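Local coordinates for protein anaphase-promoting complex subunit cut9 (Schizosaccharomyces pombe, PDB 2XPI) that forms a dimeric tetratricopeptide-repeat subunit of the anaphase-promoting complex/cyclosome, the E3 ubiquitin ligase that controls passage through mitosis and G1, and binds the small subunit hcn1, at residues C102-G107 against A124-C129; K109-T114 against N118-L123; G131-A136 against L160-D165; C138-E143 against S150-L155. One frame throughout, in Å; residues are numbered along the deposited sequence.

Contact 1 (C102-G107 against A124-C129)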
loop_
_atom_site.group_PDB
_atom_site.type_symbol
_atom_site.label_atom_id
_atom_site.label_comp_id
_atom_site.label_asym_id
_atom_site.label_seq_id
_atom_site.Cartn_x
_atom_site.Cartn_y
_atom_site.Cartn_z
ATOM N N CYS A 102 -2.318 -4.604 16.940
ATOM C CA CYS A 102 -3.086 -5.332 17.927
ATOM C C CYS A 102 -3.481 -6.729 17.477
ATOM O O CYS A 102 -3.383 -7.678 18.241
ATOM C CB CYS A 102 -4.319 -4.533 18.319
ATOM S SG CYS A 102 -5.496 -5.453 19.320
ATOM N N ALA A 103 -3.949 -6.855 16.249
ATOM C CA ALA A 103 -4.348 -8.154 15.703
ATOM C C ALA A 103 -3.167 -9.119 15.535
ATOM O O ALA A 103 -3.303 -10.328 15.714
ATOM C CB ALA A 103 -5.089 -7.961 14.353
ATOM N N ALA A 104 -2.019 -8.584 15.156
ATOM C CA ALA A 104 -0.783 -9.365 15.122
ATOM C C ALA A 104 -0.394 -9.773 16.533
ATOM O O ALA A 104 0.018 -10.899 16.758
ATOM C CB ALA A 104 0.345 -8.571 14.474
ATOM N N PHE A 105 -0.544 -8.866 17.491
ATOM C CA PHE A 105 -0.210 -9.185 18.869
ATOM C C PHE A 105 -1.071 -10.310 19.430
ATOM O O PHE A 105 -0.562 -11.233 20.065
ATOM C CB PHE A 105 -0.338 -7.945 19.750
ATOM C CG PHE A 105 -0.024 -8.194 21.193
ATOM C CD1 PHE A 105 1.277 -8.452 21.601
ATOM C CD2 PHE A 105 -1.026 -8.155 22.153
ATOM C CE1 PHE A 105 1.573 -8.678 22.958
ATOM C CE2 PHE A 105 -0.740 -8.367 23.500
ATOM C CZ PHE A 105 0.558 -8.633 23.905
ATOM N N VAL A 106 -2.377 -10.235 19.202
ATOM C CA VAL A 106 -3.283 -11.231 19.772
ATOM C C VAL A 106 -3.207 -12.517 18.980
ATOM O O VAL A 106 -3.212 -13.604 19.559
ATOM C CB VAL A 106 -4.738 -10.730 19.826
ATOM C CG1 VAL A 106 -5.638 -11.781 20.408
ATOM C CG2 VAL A 106 -4.816 -9.453 20.638
ATOM N N GLY A 107 -3.123 -12.378 17.652
ATOM C CA GLY A 107 -3.047 -13.507 16.743
ATOM C C GLY A 107 -1.811 -14.356 16.964
ATOM O O GLY A 107 -1.857 -15.571 16.846
ATOM N N ALA A 124 -1.761 -14.912 9.450
ATOM C CA ALA A 124 -1.274 -14.642 8.103
ATOM C C ALA A 124 -2.056 -13.504 7.434
ATOM O O ALA A 124 -1.463 -12.657 6.760
ATOM C CB ALA A 124 -1.340 -15.907 7.263
ATOM N N GLN A 125 -3.375 -13.484 7.633
ATOM C CA GLN A 125 -4.247 -12.443 7.087
ATOM C C GLN A 125 -3.800 -11.062 7.502
ATOM O O GLN A 125 -3.750 -10.129 6.686
ATOM C CB GLN A 125 -5.666 -12.626 7.595
ATOM C CG GLN A 125 -6.567 -13.383 6.665
ATOM C CD GLN A 125 -6.967 -12.540 5.495
ATOM O OE1 GLN A 125 -8.096 -12.057 5.418
ATOM N NE2 GLN A 125 -6.036 -12.327 4.583
ATOM N N VAL A 126 -3.485 -10.935 8.788
ATOM C CA VAL A 126 -3.055 -9.666 9.345
ATOM C C VAL A 126 -1.803 -9.204 8.601
ATOM O O VAL A 126 -1.712 -8.052 8.150
ATOM C CB VAL A 126 -2.816 -9.769 10.894
ATOM C CG1 VAL A 126 -2.314 -8.463 11.456
ATOM C CG2 VAL A 126 -4.097 -10.213 11.623
ATOM N N TYR A 127 -0.840 -10.098 8.442
ATOM C CA TYR A 127 0.388 -9.731 7.746
ATOM C C TYR A 127 0.110 -9.254 6.330
ATOM O O TYR A 127 0.785 -8.359 5.841
ATOM C CB TYR A 127 1.373 -10.900 7.702
ATOM C CG TYR A 127 1.881 -11.337 9.052
ATOM C CD1 TYR A 127 1.749 -10.508 10.166
ATOM C CD2 TYR A 127 2.490 -12.569 9.217
ATOM C CE1 TYR A 127 2.206 -10.903 11.419
ATOM C CE2 TYR A 127 2.949 -12.974 10.451
ATOM C CZ TYR A 127 2.804 -12.135 11.550
ATOM O OH TYR A 127 3.278 -12.524 12.777
ATOM N N CYS A 128 -0.871 -9.860 5.664
ATOM C CA CYS A 128 -1.214 -9.458 4.302
ATOM C C CYS A 128 -1.799 -8.073 4.239
ATOM O O CYS A 128 -1.591 -7.349 3.257
ATOM C CB CYS A 128 -2.209 -10.418 3.672
ATOM S SG CYS A 128 -1.460 -11.902 3.053
ATOM N N CYS A 129 -2.559 -7.714 5.268
ATOM C CA CYS A 129 -3.131 -6.372 5.349
ATOM C C CYS A 129 -2.058 -5.326 5.562
ATOM O O CYS A 129 -2.259 -4.155 5.298
ATOM C CB CYS A 129 -4.165 -6.292 6.471
ATOM S SG CYS A 129 -5.596 -7.330 6.138
#
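V126 divides its two methyl groups between A103 and A104, and these three residues supply most of the 140 Å² buried where helix 100-114 meets helix 117-129. With CG1 anti to the backbone N of V126 (chi1 178°), the branch spreads so that each methyl faces a different alanine. V126 CG2 meets A103 CB methyl to methyl at 3.7 Å. V126 CG1 settles on the shoulder of A104, 3.7 Å from A104 N and 4.0 Å from A104 CB. Because the facing residues are alanines, the branched valine rests almost on the backbone of the first helix, and the short axes pass 9.2 Å apart, antiparallel at 159°. Y127 adds a lighter touch: its ring turns an edge, near its plane, to the A104 methyl, with Y127 CE1 4.3 Å from A104 CB. The hydroxyl of Y127 is held elsewhere, by a hydrogen bond to E108 one residue beyond the first segment. The side chains that meet do so through carbon alone, and they join TPR 1 to TPR 2, whose helices pack side by side in the superhelix. Helix 83-96 backs the first segment through W90 and A94, while A136 of helix 133-142 packs on Y127 and C159 of helix 150-162 on C128. The F105 ring stacks with Y234 of the second subunit, within the dimer-forming part of the repeats.

Contact 2 (K109-T114 against N118-L123)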
loop_
_atom_site.group_PDB
_atom_site.type_symbol
_atom_site.label_atom_id
_atom_site.label_comp_id
_atom_site.label_asym_id
_atom_site.label_seq_id
_atom_site.Cartn_x
_atom_site.Cartn_y
_atom_site.Cartn_z
ATOM N N LYS A 109 -0.335 -14.691 19.909
ATOM C CA LYS A 109 -0.525 -15.426 21.175
ATOM C C LYS A 109 -1.442 -16.654 21.087
ATOM O O LYS A 109 -1.166 -17.667 21.730
ATOM C CB LYS A 109 -0.983 -14.507 22.305
ATOM C CG LYS A 109 0.169 -13.929 23.098
ATOM C CD LYS A 109 0.406 -12.471 22.771
ATOM C CE LYS A 109 1.896 -12.169 22.688
ATOM N NZ LYS A 109 2.566 -12.904 21.551
ATOM N N VAL A 110 -2.516 -16.571 20.298
ATOM C CA VAL A 110 -3.428 -17.705 20.104
ATOM C C VAL A 110 -2.797 -18.829 19.296
ATOM O O VAL A 110 -3.105 -20.017 19.500
ATOM C CB VAL A 110 -4.674 -17.317 19.315
ATOM C CG1 VAL A 110 -5.764 -18.307 19.601
ATOM C CG2 VAL A 110 -5.120 -15.909 19.651
ATOM N N LEU A 111 -1.951 -18.453 18.340
ATOM C CA LEU A 111 -1.284 -19.443 17.504
ATOM C C LEU A 111 -0.227 -20.151 18.347
ATOM O O LEU A 111 -0.096 -21.377 18.285
ATOM C CB LEU A 111 -0.679 -18.814 16.235
ATOM C CG LEU A 111 0.024 -19.800 15.292
ATOM C CD1 LEU A 111 -0.911 -20.936 14.870
ATOM C CD2 LEU A 111 0.615 -19.117 14.067
ATOM N N ASP A 112 0.503 -19.382 19.159
ATOM C CA ASP A 112 1.469 -19.970 20.098
ATOM C C ASP A 112 0.796 -21.001 21.003
ATOM O O ASP A 112 1.329 -22.085 21.208
ATOM C CB ASP A 112 2.190 -18.894 20.925
ATOM C CG ASP A 112 3.190 -18.076 20.092
ATOM O OD1 ASP A 112 3.681 -18.585 19.052
ATOM O OD2 ASP A 112 3.490 -16.919 20.477
ATOM N N ILE A 113 -0.385 -20.674 21.521
ATOM C CA ILE A 113 -1.117 -21.594 22.385
ATOM C C ILE A 113 -1.640 -22.849 21.670
ATOM O O ILE A 113 -1.408 -23.968 22.110
ATOM C CB ILE A 113 -2.304 -20.882 23.049
ATOM C CG1 ILE A 113 -1.818 -19.919 24.134
ATOM C CG2 ILE A 113 -3.275 -21.890 23.642
ATOM C CD1 ILE A 113 -2.910 -19.006 24.642
ATOM N N THR A 114 -2.322 -22.649 20.548
ATOM C CA THR A 114 -3.158 -23.673 19.927
ATOM C C THR A 114 -2.485 -24.479 18.801
ATOM O O THR A 114 -2.737 -25.684 18.635
ATOM C CB THR A 114 -4.421 -23.003 19.348
ATOM O OG1 THR A 114 -4.039 -22.097 18.306
ATOM C CG2 THR A 114 -5.123 -22.209 20.428
ATOM N N ASN A 118 -6.275 -22.791 11.437
ATOM C CA ASN A 118 -7.159 -21.640 11.337
ATOM C C ASN A 118 -6.577 -20.405 11.997
ATOM O O ASN A 118 -6.822 -19.283 11.559
ATOM C CB ASN A 118 -8.518 -21.962 11.932
ATOM C CG ASN A 118 -9.241 -23.020 11.144
ATOM O OD1 ASN A 118 -10.294 -23.514 11.551
ATOM N ND2 ASN A 118 -8.671 -23.387 9.993
ATOM N N ASP A 119 -5.799 -20.602 13.049
ATOM C CA ASP A 119 -5.173 -19.466 13.704
ATOM C C ASP A 119 -3.975 -18.948 12.925
ATOM O O ASP A 119 -3.760 -17.741 12.853
ATOM C CB ASP A 119 -4.844 -19.801 15.159
ATOM C CG ASP A 119 -6.096 -19.999 15.977
ATOM O OD1 ASP A 119 -7.109 -19.342 15.636
ATOM O OD2 ASP A 119 -6.092 -20.819 16.922
ATOM N N ALA A 120 -3.216 -19.862 12.330
ATOM C CA ALA A 120 -2.145 -19.497 11.410
ATOM C C ALA A 120 -2.710 -18.717 10.230
ATOM O O ALA A 120 -2.123 -17.731 9.785
ATOM C CB ALA A 120 -1.441 -20.735 10.912
ATOM N N PHE A 121 -3.843 -19.166 9.705
ATOM C CA PHE A 121 -4.478 -18.456 8.612
ATOM C C PHE A 121 -4.776 -17.002 8.978
ATOM O O PHE A 121 -4.398 -16.068 8.269
ATOM C CB PHE A 121 -5.791 -19.127 8.215
ATOM C CG PHE A 121 -6.622 -18.297 7.290
ATOM C CD1 PHE A 121 -6.300 -18.206 5.937
ATOM C CD2 PHE A 121 -7.706 -17.577 7.766
ATOM C CE1 PHE A 121 -7.063 -17.421 5.064
ATOM C CE2 PHE A 121 -8.480 -16.779 6.899
ATOM C CZ PHE A 121 -8.150 -16.702 5.546
ATOM N N TRP A 122 -5.477 -16.823 10.089
ATOM C CA TRP A 122 -5.942 -15.501 10.475
ATOM C C TRP A 122 -4.787 -14.578 10.830
ATOM O O TRP A 122 -4.860 -13.363 10.585
ATOM C CB TRP A 122 -6.964 -15.606 11.607
ATOM C CG TRP A 122 -8.302 -16.075 11.110
ATOM C CD1 TRP A 122 -8.932 -17.262 11.402
ATOM C CD2 TRP A 122 -9.154 -15.384 10.193
ATOM N NE1 TRP A 122 -10.134 -17.327 10.744
ATOM C CE2 TRP A 122 -10.294 -16.187 9.994
ATOM C CE3 TRP A 122 -9.066 -14.156 9.521
ATOM C CZ2 TRP A 122 -11.348 -15.798 9.153
ATOM C CZ3 TRP A 122 -10.121 -13.772 8.677
ATOM C CH2 TRP A 122 -11.240 -14.594 8.505
ATOM N N LEU A 123 -3.718 -15.157 11.377
ATOM C CA LEU A 123 -2.515 -14.391 11.686
ATOM C C LEU A 123 -1.873 -13.959 10.373
ATOM O O LEU A 123 -1.484 -12.799 10.201
ATOM C CB LEU A 123 -1.531 -15.238 12.480
ATOM C CG LEU A 123 -0.563 -14.524 13.426
ATOM C CD1 LEU A 123 0.811 -15.194 13.444
ATOM C CD2 LEU A 123 -0.437 -13.035 13.143
#
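L111 reaches over to the second helix with both methyls engaged: L111 CD1 sits 3.6 Å from A120 N and 4.0 Å from A120 CB, and L111 CD2 reaches L123 CD1 at 4.0 Å. The two leucine side chains cross at about a right angle, branch against branch, beside the small A120. L111 owes this reach to CG being anti to its backbone N (chi1 -179°), which carries the branched end over toward the neighbouring helix. One helical turn away the contact becomes polar. T114 and D119 also meet crosswise, T114 OG1 standing 2.8 Å from D119 OD2 and 2.6 Å from V110 O. V110 likewise crosses D119 at about a right angle, V110 CG1 lying 3.7 Å from D119 OD2. Two arginines of helix 83-96 hold that carboxylate: D119 OD2 forms a salt bridge with R88 and D119 OD1 with R91, and the two guanidinium groups are likely to favour its ionised form. With an alanine in place of L111, the methyls over A120 and L123 would be missing, and a gap would probably open between the two helices. The antiparallel pair, 8.9 Å apart at the short axes, joins TPR 1 to TPR 2 directly across the tight turn between them. Helix 83-96 flanks it through L87 on V110, and helix 133-142 closes over L111 and L123 with L139.

Contact 3 (G131-A136 against L160-D165)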
loop_
_atom_site.group_PDB
_atom_site.type_symbol
_atom_site.label_atom_id
_atom_site.label_comp_id
_atom_site.label_asym_id
_atom_site.label_seq_id
_atom_site.Cartn_x
_atom_site.Cartn_y
_atom_site.Cartn_z
ATOM N N GLY A 131 0.862 -5.702 4.184
ATOM C CA GLY A 131 1.731 -5.853 3.031
ATOM C C GLY A 131 2.955 -6.741 3.240
ATOM O O GLY A 131 3.781 -6.851 2.340
ATOM N N ASP A 132 3.078 -7.364 4.411
ATOM C CA ASP A 132 4.180 -8.277 4.709
ATOM C C ASP A 132 3.876 -9.645 4.137
ATOM O O ASP A 132 3.563 -10.588 4.869
ATOM C CB ASP A 132 4.407 -8.405 6.216
ATOM C CG ASP A 132 5.223 -7.260 6.787
ATOM O OD1 ASP A 132 4.681 -6.139 6.886
ATOM O OD2 ASP A 132 6.406 -7.475 7.145
ATOM N N TYR A 133 3.987 -9.746 2.819
ATOM C CA TYR A 133 3.616 -10.945 2.088
ATOM C C TYR A 133 4.641 -12.041 2.261
ATOM O O TYR A 133 4.281 -13.196 2.432
ATOM C CB TYR A 133 3.425 -10.626 0.612
ATOM C CG TYR A 133 2.293 -9.664 0.337
ATOM C CD1 TYR A 133 0.972 -10.032 0.578
ATOM C CD2 TYR A 133 2.540 -8.402 -0.184
ATOM C CE1 TYR A 133 -0.071 -9.162 0.320
ATOM C CE2 TYR A 133 1.515 -7.519 -0.437
ATOM C CZ TYR A 133 0.212 -7.900 -0.192
ATOM O OH TYR A 133 -0.819 -7.016 -0.463
ATOM N N ALA A 134 5.917 -11.689 2.208
ATOM C CA ALA A 134 6.952 -12.668 2.528
ATOM C C ALA A 134 6.675 -13.259 3.917
ATOM O O ALA A 134 6.740 -14.474 4.111
ATOM C CB ALA A 134 8.330 -12.035 2.486
ATOM N N ARG A 135 6.347 -12.403 4.879
ATOM C CA ARG A 135 6.139 -12.878 6.241
ATOM C C ARG A 135 4.973 -13.863 6.398
ATOM O O ARG A 135 5.138 -14.910 7.023
ATOM C CB ARG A 135 5.992 -11.727 7.229
ATOM C CG ARG A 135 6.005 -12.227 8.649
ATOM C CD ARG A 135 5.908 -11.103 9.632
ATOM N NE ARG A 135 6.571 -11.436 10.876
ATOM C CZ ARG A 135 6.362 -10.778 12.004
ATOM N NH1 ARG A 135 5.500 -9.776 12.006
ATOM N NH2 ARG A 135 7.001 -11.115 13.118
ATOM N N ALA A 136 3.800 -13.523 5.868
ATOM C CA ALA A 136 2.687 -14.474 5.818
ATOM C C ALA A 136 3.101 -15.743 5.079
ATOM O O ALA A 136 2.836 -16.855 5.540
ATOM C CB ALA A 136 1.468 -13.854 5.141
ATOM N N LEU A 160 2.270 -15.521 -2.707
ATOM C CA LEU A 160 3.253 -15.873 -3.697
ATOM C C LEU A 160 2.999 -15.025 -4.940
ATOM O O LEU A 160 3.922 -14.441 -5.495
ATOM C CB LEU A 160 3.183 -17.368 -3.987
ATOM C CG LEU A 160 4.463 -18.176 -3.702
ATOM C CD1 LEU A 160 5.429 -17.434 -2.783
ATOM C CD2 LEU A 160 4.144 -19.572 -3.149
ATOM N N VAL A 161 1.734 -14.931 -5.344
ATOM C CA VAL A 161 1.342 -14.059 -6.443
ATOM C C VAL A 161 1.691 -12.587 -6.173
ATOM O O VAL A 161 2.173 -11.890 -7.072
ATOM C CB VAL A 161 -0.163 -14.220 -6.798
ATOM C CG1 VAL A 161 -0.689 -12.994 -7.548
ATOM C CG2 VAL A 161 -0.379 -15.493 -7.618
ATOM N N LYS A 162 1.447 -12.120 -4.949
ATOM C CA LYS A 162 1.830 -10.761 -4.550
ATOM C C LYS A 162 3.344 -10.559 -4.624
ATOM O O LYS A 162 3.837 -9.427 -4.689
ATOM C CB LYS A 162 1.366 -10.469 -3.118
ATOM C CG LYS A 162 -0.107 -10.214 -2.994
ATOM C CD LYS A 162 -0.451 -8.954 -3.722
ATOM C CE LYS A 162 -1.923 -8.653 -3.643
ATOM N NZ LYS A 162 -2.259 -7.463 -4.485
ATOM N N LEU A 163 4.075 -11.669 -4.570
ATOM C CA LEU A 163 5.534 -11.649 -4.594
ATOM C C LEU A 163 6.050 -11.883 -6.014
ATOM O O LEU A 163 7.248 -11.827 -6.260
ATOM C CB LEU A 163 6.098 -12.712 -3.644
ATOM C CG LEU A 163 6.641 -12.258 -2.272
ATOM C CD1 LEU A 163 6.365 -10.783 -2.016
ATOM C CD2 LEU A 163 6.133 -13.147 -1.114
ATOM N N TYR A 164 5.137 -12.158 -6.939
ATOM C CA TYR A 164 5.510 -12.373 -8.329
ATOM C C TYR A 164 6.225 -13.706 -8.515
ATOM O O TYR A 164 6.883 -13.940 -9.545
ATOM C CB TYR A 164 6.415 -11.246 -8.819
ATOM C CG TYR A 164 5.831 -9.873 -8.662
ATOM C CD1 TYR A 164 4.685 -9.508 -9.342
ATOM C CD2 TYR A 164 6.434 -8.933 -7.838
ATOM C CE1 TYR A 164 4.149 -8.241 -9.207
ATOM C CE2 TYR A 164 5.909 -7.664 -7.693
ATOM C CZ TYR A 164 4.763 -7.320 -8.382
ATOM O OH TYR A 164 4.238 -6.049 -8.254
ATOM N N ASP A 165 6.101 -14.572 -7.519
ATOM C CA ASP A 165 6.686 -15.893 -7.589
ATOM C C ASP A 165 5.741 -16.820 -8.346
ATOM O O ASP A 165 4.854 -17.429 -7.753
ATOM C CB ASP A 165 6.930 -16.416 -6.180
ATOM C CG ASP A 165 7.882 -17.591 -6.153
ATOM O OD1 ASP A 165 7.912 -18.367 -7.142
ATOM O OD2 ASP A 165 8.601 -17.734 -5.133
#
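Two helix ends meet at the junction of TPR 2 and TPR 3: the start of helix 133-142, which follows a Schellman motif at G131, and the end of helix 150-162, closed by a second Schellman motif at Y164. Between them K162 lies over one face of the Y133 ring in a CH-pi contact. K162 CB stands 3.6 Å from the Y133 ring centroid, only 9° off the ring normal. The lysine chain bends at chi2 (-65°) and then runs extended over the ring toward the phenol end, K162 CG lying 3.5 Å from Y133 CE1 and K162 CE 3.7 Å from Y133 OH. On the opposite face the backbone of the preceding turn packs toward the rim, G131 C being 3.8 Å above the plane of the Y133 ring. L163 fills in at the base of the tyrosine: L163 CD1 is 3.9 Å from Y133 CB, and L163 CD2 is 3.6 Å from A134 N. Within the second segment L160 O accepts from both L163 N and D165 N, which reach it from opposite faces of its plane and fix the turn from which K162 and L163 project. D165 then caps the next helix through its OD1 to G168 N. The lysine is thus used for its methylene groups, which lie on the ring face, while its ammonium continues beyond the tyrosine at this surface contact. Hydrophobic contacts and CH-pi attraction, not hydrogen bonds, join the two helix ends.

Contact 4 (C138-E143 against S150-L155)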
loop_
_atom_site.group_PDB
_atom_site.type_symbol
_atom_site.label_atom_id
_atom_site.label_comp_id
_atom_site.label_asym_id
_atom_site.label_seq_id
_atom_site.Cartn_x
_atom_site.Cartn_y
_atom_site.Cartn_z
ATOM N N CYS A 138 5.955 -17.108 4.722
ATOM C CA CYS A 138 6.814 -17.945 5.545
ATOM C C CYS A 138 5.977 -18.630 6.626
ATOM O O CYS A 138 6.073 -19.833 6.829
ATOM C CB CYS A 138 8.004 -17.168 6.122
ATOM S SG CYS A 138 9.420 -18.237 6.804
ATOM N N LEU A 139 5.127 -17.878 7.306
ATOM C CA LEU A 139 4.375 -18.448 8.408
ATOM C C LEU A 139 3.541 -19.660 7.944
ATOM O O LEU A 139 3.484 -20.687 8.621
ATOM C CB LEU A 139 3.504 -17.368 9.024
ATOM C CG LEU A 139 2.551 -17.821 10.118
ATOM C CD1 LEU A 139 3.320 -18.005 11.415
ATOM C CD2 LEU A 139 1.433 -16.811 10.288
ATOM N N LEU A 140 2.909 -19.535 6.778
ATOM C CA LEU A 140 2.066 -20.595 6.232
ATOM C C LEU A 140 2.882 -21.747 5.629
ATOM O O LEU A 140 2.355 -22.829 5.389
ATOM C CB LEU A 140 1.111 -20.013 5.181
ATOM C CG LEU A 140 0.080 -18.991 5.651
ATOM C CD1 LEU A 140 -0.736 -18.510 4.479
ATOM C CD2 LEU A 140 -0.826 -19.582 6.727
ATOM N N THR A 141 4.164 -21.503 5.382
ATOM C CA THR A 141 5.067 -22.519 4.850
ATOM C C THR A 141 5.689 -23.369 5.957
ATOM O O THR A 141 5.804 -24.587 5.834
ATOM C CB THR A 141 6.210 -21.867 4.046
ATOM O OG1 THR A 141 5.703 -21.393 2.793
ATOM C CG2 THR A 141 7.318 -22.868 3.783
ATOM N N LYS A 142 6.087 -22.701 7.034
ATOM C CA LYS A 142 6.820 -23.317 8.133
ATOM C C LYS A 142 6.393 -24.751 8.452
ATOM O O LYS A 142 7.199 -25.682 8.357
ATOM C CB LYS A 142 6.722 -22.445 9.396
ATOM N N GLU A 143 5.129 -24.928 8.825
ATOM C CA GLU A 143 4.665 -26.206 9.367
ATOM C C GLU A 143 4.039 -27.103 8.306
ATOM O O GLU A 143 3.387 -28.096 8.631
ATOM C CB GLU A 143 3.637 -25.950 10.468
ATOM C CG GLU A 143 3.471 -27.094 11.438
ATOM C CD GLU A 143 4.424 -26.987 12.610
ATOM O OE1 GLU A 143 4.851 -25.852 12.913
ATOM O OE2 GLU A 143 4.740 -28.031 13.228
ATOM N N SER A 150 -7.120 -25.629 3.379
ATOM C CA SER A 150 -7.336 -25.028 2.055
ATOM C C SER A 150 -7.225 -23.504 2.113
ATOM O O SER A 150 -6.771 -22.865 1.155
ATOM C CB SER A 150 -8.693 -25.420 1.474
ATOM O OG SER A 150 -8.875 -26.820 1.520
ATOM N N ALA A 151 -7.653 -22.930 3.237
ATOM C CA ALA A 151 -7.528 -21.499 3.439
ATOM C C ALA A 151 -6.055 -21.125 3.449
ATOM O O ALA A 151 -5.654 -20.120 2.864
ATOM C CB ALA A 151 -8.197 -21.076 4.733
ATOM N N CYS A 152 -5.245 -21.940 4.112
ATOM C CA CYS A 152 -3.819 -21.655 4.192
ATOM C C CYS A 152 -3.150 -21.821 2.825
ATOM O O CYS A 152 -2.217 -21.106 2.491
ATOM C CB CYS A 152 -3.150 -22.532 5.252
ATOM S SG CYS A 152 -3.617 -22.167 6.992
ATOM N N ARG A 153 -3.640 -22.761 2.028
ATOM C CA ARG A 153 -3.147 -22.937 0.665
ATOM C C ARG A 153 -3.533 -21.730 -0.198
ATOM O O ARG A 153 -2.693 -21.144 -0.886
ATOM C CB ARG A 153 -3.700 -24.231 0.063
ATOM C CG ARG A 153 -3.029 -24.654 -1.212
ATOM C CD ARG A 153 -3.471 -26.049 -1.629
ATOM N NE ARG A 153 -2.322 -26.844 -2.061
ATOM C CZ ARG A 153 -1.718 -27.763 -1.315
ATOM N NH1 ARG A 153 -2.170 -28.041 -0.100
ATOM N NH2 ARG A 153 -0.669 -28.419 -1.791
ATOM N N TYR A 154 -4.805 -21.360 -0.163
ATOM C CA TYR A 154 -5.220 -20.152 -0.831
ATOM C C TYR A 154 -4.351 -18.945 -0.466
ATOM O O TYR A 154 -3.889 -18.210 -1.349
ATOM C CB TYR A 154 -6.669 -19.832 -0.510
ATOM C CG TYR A 154 -7.097 -18.495 -1.045
ATOM C CD1 TYR A 154 -7.319 -18.316 -2.411
ATOM C CD2 TYR A 154 -7.288 -17.410 -0.199
ATOM C CE1 TYR A 154 -7.709 -17.084 -2.926
ATOM C CE2 TYR A 154 -7.686 -16.171 -0.700
ATOM C CZ TYR A 154 -7.889 -16.013 -2.067
ATOM O OH TYR A 154 -8.290 -14.802 -2.579
ATOM N N LEU A 155 -4.139 -18.730 0.834
ATOM C CA LEU A 155 -3.468 -17.510 1.282
ATOM C C LEU A 155 -1.972 -17.520 0.975
ATOM O O LEU A 155 -1.409 -16.491 0.602
ATOM C CB LEU A 155 -3.718 -17.240 2.757
ATOM C CG LEU A 155 -3.289 -15.830 3.171
ATOM C CD1 LEU A 155 -3.859 -14.781 2.235
ATOM C CD2 LEU A 155 -3.694 -15.540 4.600
#
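C138 O accepts two backbone N-H groups, from T141 N and from K142 N, each at 2.9 Å, toward the C-terminal end of helix 133-142; from there L140 reaches across to C152 and L155. The L140 side chain holds CG anti to its own carbonyl carbon (chi1 -64°) and is then extended, so that its two methyls end at separate places on helix 150-162. L140 CD1 sits between backbone and side chain, 3.6 Å from C152 O and 3.7 Å from L155 CB. L140 CD2 turns to the sulfur, 3.8 Å from C152 SG. L140 and L155 cross at about a right angle, the methyl of the first lying closest to the root of the second. A single leucine therefore carries the first segment's side of this buried contact between TPR 2 and TPR 3, and A124 of helix 117-129 packs on both leucines, so that three helices meet at this junction. Cutting L140 back to an alanine would probably cost C152 SG and L155 CB the methyls packed on them and open a gap in this junction. Y154 on the second helix hydrogen-bonds to Q97 O of the second subunit. Chemically, the contact rests mainly on apolar packing: the cysteine thiol serves as an apolar surface, and no charged group bridges the two segments.

The four contacts form two pairs in series: contacts 1 and 2 come first and close before contacts 3 and 4 open. Contacts 1 and 2 share helices 100-114 and 117-129, with centres about 10 Å apart, and join TPR 1 to TPR 2; contacts 3 and 4, about 12 Å apart, share helices 133-142 and 150-162 and join TPR 2 to TPR 3. In each pair the one nearer the interhelical turn, contact 2 or contact 4, spans the shorter loop. Helix 117-129 touches both pairs. Contacts 2 and 3, about 19 Å between centres, do not touch. All four border the second subunit, so this stacking of repeats shapes part of the dimer interface.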